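Local structure of heme-binding protein A (3TPA) at residues A[297-300]-A[301-305]; A[365-368]-A[369-372]. The protein probably binds glutathione as a periplasmic solute-binding protein of the family 5 type and passes it on for uptake. The protein carries 1 engineered substitution. All blocks are in the same frame, centred on the assembly; numbering follows the deposited sequence. Where two conformers were deposited one is given.

Contact 1: residues A[297-300]-A[301-305]; sequences DKKA and IVDAV
Asp297 N-caps helix 298-306: Ala300 N approaches its OD1 at 3.2 Å from above the carboxylate plane, and with CG anti to the backbone N (chi1 -163°) the carboxylate folds back over the first turn. An acid suits the start of a helix, where amide hydrogens lack carbonyl partners and its negative charge probably interacts well with the helix dipole. From there the backbone winds regularly: Ile301 N, Val302 N, Asp303 N and Ala304 N donate to the carbonyls of Asp297, Lys298, Lys299 and Ala300, the straightest being Val302 N to Lys298 O at 176°. On the inner face, Ile301 is buried against Ile375 of helix 368-381 and Phe481 of strand 478-491, while Val302 packs on Val312 and Ala482. Lys298 has its NZ hydrogen-bonded to Pro480 O and His293 NE2. On the exposed outer face, Lys299 and Asp303 form an i to i+4 salt bridge, a pairing that the long, flexible lysine chain suits. Its CG passes 3.6 Å from OD2 of Asp303, and the chain runs extended until its last torsion, where a bend (chi4 -63°) turns the ammonium back to the acid. NZ of Lys299 thus lies 2.7 Å from OD2 of Asp303 and meets that oxygen nearly along its C-O axis.

Contact 2: residues A[365-368]-A[369-372]; sequences NPNP and RRTA
Asn367 and Arg370 meet at the N-cap of helix 368-381, where OD1 of Asn367 accepts from Arg370 N at 3.0 Å. The donor stands well above the plane of the amide, 62° out of it; a chi1 of -162° swings the amide of Asn367 away from its own nitrogen and towards the NH groups of the helix. Water 1 donates to the same OD1 and accepts from Arg369 N at 2.8 Å, giving a second amide of the first turn a partner. The main-chain oxygen of Asn367 is gripped twice by one residue: Thr371 N approaches in the carbonyl plane, and Thr371 OG1 donates from above it at 3.0 Å. Thr371 OG1 in turn accepts from Asn365 ND2 at 3.1 Å, lying in the plane of that amide. The other end of the Asn365 amide closes an Asx turn, its OD1 accepting from Asn367 N at 3.0 Å, so one side chain braces both the turn and the helix. Ala372 N to Pro368 O, at 2.8 Å, continues the regular helical bonding.

Van der Waals contacts accompany these bonds: CB of Arg370 lies against the amide of Asn367, 3.4 Å from its ND2. Pro368, buried against Gln358 and Thr409, suits the first helical position because its nitrogen has no hydrogen to leave without a partner there. The buried hydroxyl of Thr371 is both acceptor and donor, so its polarity is satisfied inside the protein and the helix start is tied to the preceding loop.

Along the chain, contact 1 comes first and closes the opening turn of helix 298-306; contact 2 follows, closing the turn that leads from the loop after strand 351-356 into helix 368-381. They lie in series, neither nested nor crossed, yet their centres are about 10 Å apart. Val305 joins them: its CG1 packs 3.3 Å from OD1 of Asn365, and its CG2 lies 3.5 Å from OG1 of Thr371. Ile301 and Ala304 extend this interface farther along helix 368-381. Phe481 of strand 478-491 touches Ile301, Asn365 and Thr371, so both helix starts are tied to the same mixed sheet.

Contact 1: residues A[297-300]-A[301-305]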
loop_
_atom_site.group_PDB
_atom_site.type_symbol
_atom_site.label_atom_id
_atom_site.label_comp_id
_atom_site.label_asym_id
_atom_site.label_seq_id
_atom_site.Cartn_x
_atom_site.Cartn_y
_atom_site.Cartn_z
ATOM N N ASP A 297 -18.729 7.269 17.736
ATOM C CA ASP A 297 -19.779 6.581 16.987
ATOM C C ASP A 297 -19.207 6.181 15.633
ATOM O O ASP A 297 -19.307 6.935 14.673
ATOM C CB ASP A 297 -20.969 7.528 16.776
ATOM C CG ASP A 297 -22.244 6.796 16.373
ATOM O OD1 ASP A 297 -22.153 5.675 15.844
ATOM O OD2 ASP A 297 -23.346 7.357 16.571
ATOM N N LYS A 298 -18.583 5.006 15.562
ATOM C CA LYS A 298 -17.880 4.597 14.349
ATOM C C LYS A 298 -18.842 4.354 13.180
ATOM O O LYS A 298 -18.548 4.722 12.049
ATOM C CB LYS A 298 -17.023 3.350 14.599
ATOM C CG LYS A 298 -15.981 3.507 15.736
ATOM C CD LYS A 298 -15.167 2.225 15.963
ATOM C CE LYS A 298 -14.304 2.326 17.228
ATOM N NZ LYS A 298 -13.362 1.169 17.355
ATOM N N LYS A 299 -19.977 3.715 13.451
ATOM C CA LYS A 299 -20.961 3.459 12.395
ATOM C C LYS A 299 -21.474 4.769 11.782
ATOM O O LYS A 299 -21.585 4.876 10.567
ATOM C CB LYS A 299 -22.142 2.647 12.923
ATOM C CG LYS A 299 -23.186 2.277 11.857
ATOM C CD LYS A 299 -24.489 1.789 12.501
ATOM C CE LYS A 299 -25.486 1.273 11.465
ATOM N NZ LYS A 299 -25.935 2.313 10.495
ATOM N N ALA A 300 -21.782 5.752 12.629
ATOM C CA ALA A 300 -22.186 7.083 12.149
ATOM C C ALA A 300 -21.105 7.704 11.259
ATOM O O ALA A 300 -21.396 8.239 10.209
ATOM C CB ALA A 300 -22.484 8.025 13.332
ATOM N N ILE A 301 -19.855 7.636 11.702
ATOM C CA ILE A 301 -18.743 8.211 10.941
ATOM C C ILE A 301 -18.616 7.568 9.569
ATOM O O ILE A 301 -18.596 8.247 8.548
ATOM C CB ILE A 301 -17.408 8.062 11.705
ATOM C CG1 ILE A 301 -17.473 8.878 12.989
ATOM C CG2 ILE A 301 -16.223 8.511 10.848
ATOM C CD1 ILE A 301 -16.288 8.673 13.913
ATOM N N VAL A 302 -18.541 6.248 9.552
ATOM C CA VAL A 302 -18.386 5.527 8.299
ATOM C C VAL A 302 -19.563 5.812 7.392
ATOM O O VAL A 302 -19.388 6.073 6.212
ATOM C CB VAL A 302 -18.279 4.005 8.537
ATOM C CG1 VAL A 302 -18.337 3.255 7.217
ATOM C CG2 VAL A 302 -16.997 3.681 9.289
ATOM N N ASP A 303 -20.768 5.774 7.955
ATOM C CA ASP A 303 -21.982 6.060 7.179
ATOM C C ASP A 303 -21.978 7.453 6.573
ATOM O O ASP A 303 -22.213 7.606 5.374
ATOM C CB ASP A 303 -23.231 5.850 8.033
ATOM C CG ASP A 303 -23.615 4.382 8.143
ATOM O OD1 ASP A 303 -23.048 3.567 7.385
ATOM O OD2 ASP A 303 -24.486 4.040 8.965
ATOM N N ALA A 304 -21.716 8.468 7.397
ATOM C CA ALA A 304 -21.678 9.852 6.919
ATOM C C ALA A 304 -20.491 10.178 6.015
ATOM O O ALA A 304 -20.635 10.877 5.012
ATOM C CB ALA A 304 -21.688 10.807 8.094
ATOM N N VAL A 305 -19.314 9.689 6.381
ATOM C CA VAL A 305 -18.086 10.085 5.698
ATOM C C VAL A 305 -17.782 9.314 4.402
ATOM O O VAL A 305 -17.405 9.913 3.403
ATOM C CB VAL A 305 -16.891 9.984 6.645
ATOM C CG1 VAL A 305 -15.573 10.196 5.890
ATOM C CG2 VAL A 305 -17.052 10.984 7.783
#

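Contact 2: residues A[365-368]-A[369-372]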
loop_
_atom_site.group_PDB
_atom_site.type_symbol
_atom_site.label_atom_id
_atom_site.label_comp_id
_atom_site.label_asym_id
_atom_site.label_seq_id
_atom_site.Cartn_x
_atom_site.Cartn_y
_atom_site.Cartn_z
ATOM N N ASN A 365 -9.372 8.489 4.384
ATOM C CA ASN A 365 -10.478 9.295 4.936
ATOM C C ASN A 365 -10.845 10.483 4.042
ATOM O O ASN A 365 -10.163 11.508 4.057
ATOM C CB ASN A 365 -10.162 9.766 6.376
ATOM C CG ASN A 365 -11.379 10.347 7.078
ATOM O OD1 ASN A 365 -12.326 10.777 6.419
ATOM N ND2 ASN A 365 -11.367 10.361 8.419
ATOM N N PRO A 366 -11.935 10.348 3.264
ATOM C CA PRO A 366 -12.367 11.370 2.299
ATOM C C PRO A 366 -13.025 12.604 2.919
ATOM O O PRO A 366 -13.354 13.544 2.187
ATOM C CB PRO A 366 -13.398 10.625 1.447
ATOM C CG PRO A 366 -13.973 9.622 2.372
ATOM C CD PRO A 366 -12.820 9.169 3.239
ATOM N N ASN A 367 -13.214 12.610 4.234
ATOM C CA ASN A 367 -13.814 13.767 4.896
ATOM C C ASN A 367 -13.445 13.857 6.374
ATOM O O ASN A 367 -14.287 13.635 7.226
ATOM C CB ASN A 367 -15.336 13.733 4.749
ATOM C CG ASN A 367 -15.972 15.075 5.004
ATOM O OD1 ASN A 367 -15.355 15.967 5.573
ATOM N ND2 ASN A 367 -17.213 15.230 4.568
ATOM N N PRO A 368 -12.178 14.206 6.672
ATOM C CA PRO A 368 -11.719 14.366 8.055
ATOM C C PRO A 368 -12.536 15.430 8.786
ATOM O O PRO A 368 -12.786 15.274 9.980
ATOM C CB PRO A 368 -10.268 14.838 7.892
ATOM C CG PRO A 368 -9.869 14.438 6.519
ATOM C CD PRO A 368 -11.106 14.476 5.695
ATOM N N ARG A 369 -12.955 16.485 8.083
ATOM C CA ARG A 369 -13.710 17.568 8.708
ATOM C C ARG A 369 -15.013 17.051 9.300
ATOM O O ARG A 369 -15.355 17.355 10.438
ATOM C CB ARG A 369 -13.978 18.693 7.699
ATOM C CG ARG A 369 -14.877 19.825 8.203
ATOM C CD ARG A 369 -14.211 20.692 9.261
ATOM N NE ARG A 369 -12.899 21.180 8.849
ATOM C CZ ARG A 369 -12.196 22.076 9.536
ATOM N NH1 ARG A 369 -11.004 22.461 9.113
ATOM N NH2 ARG A 369 -12.690 22.586 10.654
ATOM N N ARG A 370 -15.742 16.263 8.520
ATOM C CA ARG A 370 -17.006 15.709 9.013
ATOM C C ARG A 370 -16.786 14.667 10.101
ATOM O O ARG A 370 -17.561 14.584 11.046
ATOM C CB ARG A 370 -17.855 15.121 7.884
ATOM C CG ARG A 370 -19.180 14.535 8.388
ATOM C CD ARG A 370 -20.166 15.640 8.768
ATOM N NE ARG A 370 -21.476 15.122 9.154
ATOM C CZ ARG A 370 -22.376 14.632 8.304
ATOM N NH1 ARG A 370 -22.118 14.574 7.002
ATOM N NH2 ARG A 370 -23.541 14.193 8.757
ATOM N N THR A 371 -15.741 13.858 9.955
ATOM C CA THR A 371 -15.318 12.949 11.012
ATOM C C THR A 371 -15.158 13.754 12.305
ATOM O O THR A 371 -15.760 13.449 13.328
ATOM C CB THR A 371 -13.958 12.285 10.669
ATOM O OG1 THR A 371 -14.046 11.599 9.415
ATOM C CG2 THR A 371 -13.545 11.293 11.761
ATOM N N ALA A 372 -14.358 14.810 12.247
ATOM C CA ALA A 372 -14.106 15.619 13.436
ATOM C C ALA A 372 -15.395 16.190 14.049
ATOM O O ALA A 372 -15.542 16.248 15.271
ATOM C CB ALA A 372 -13.115 16.746 13.115
HETATM O O HOH W 1 -12.480 17.224 5.385
#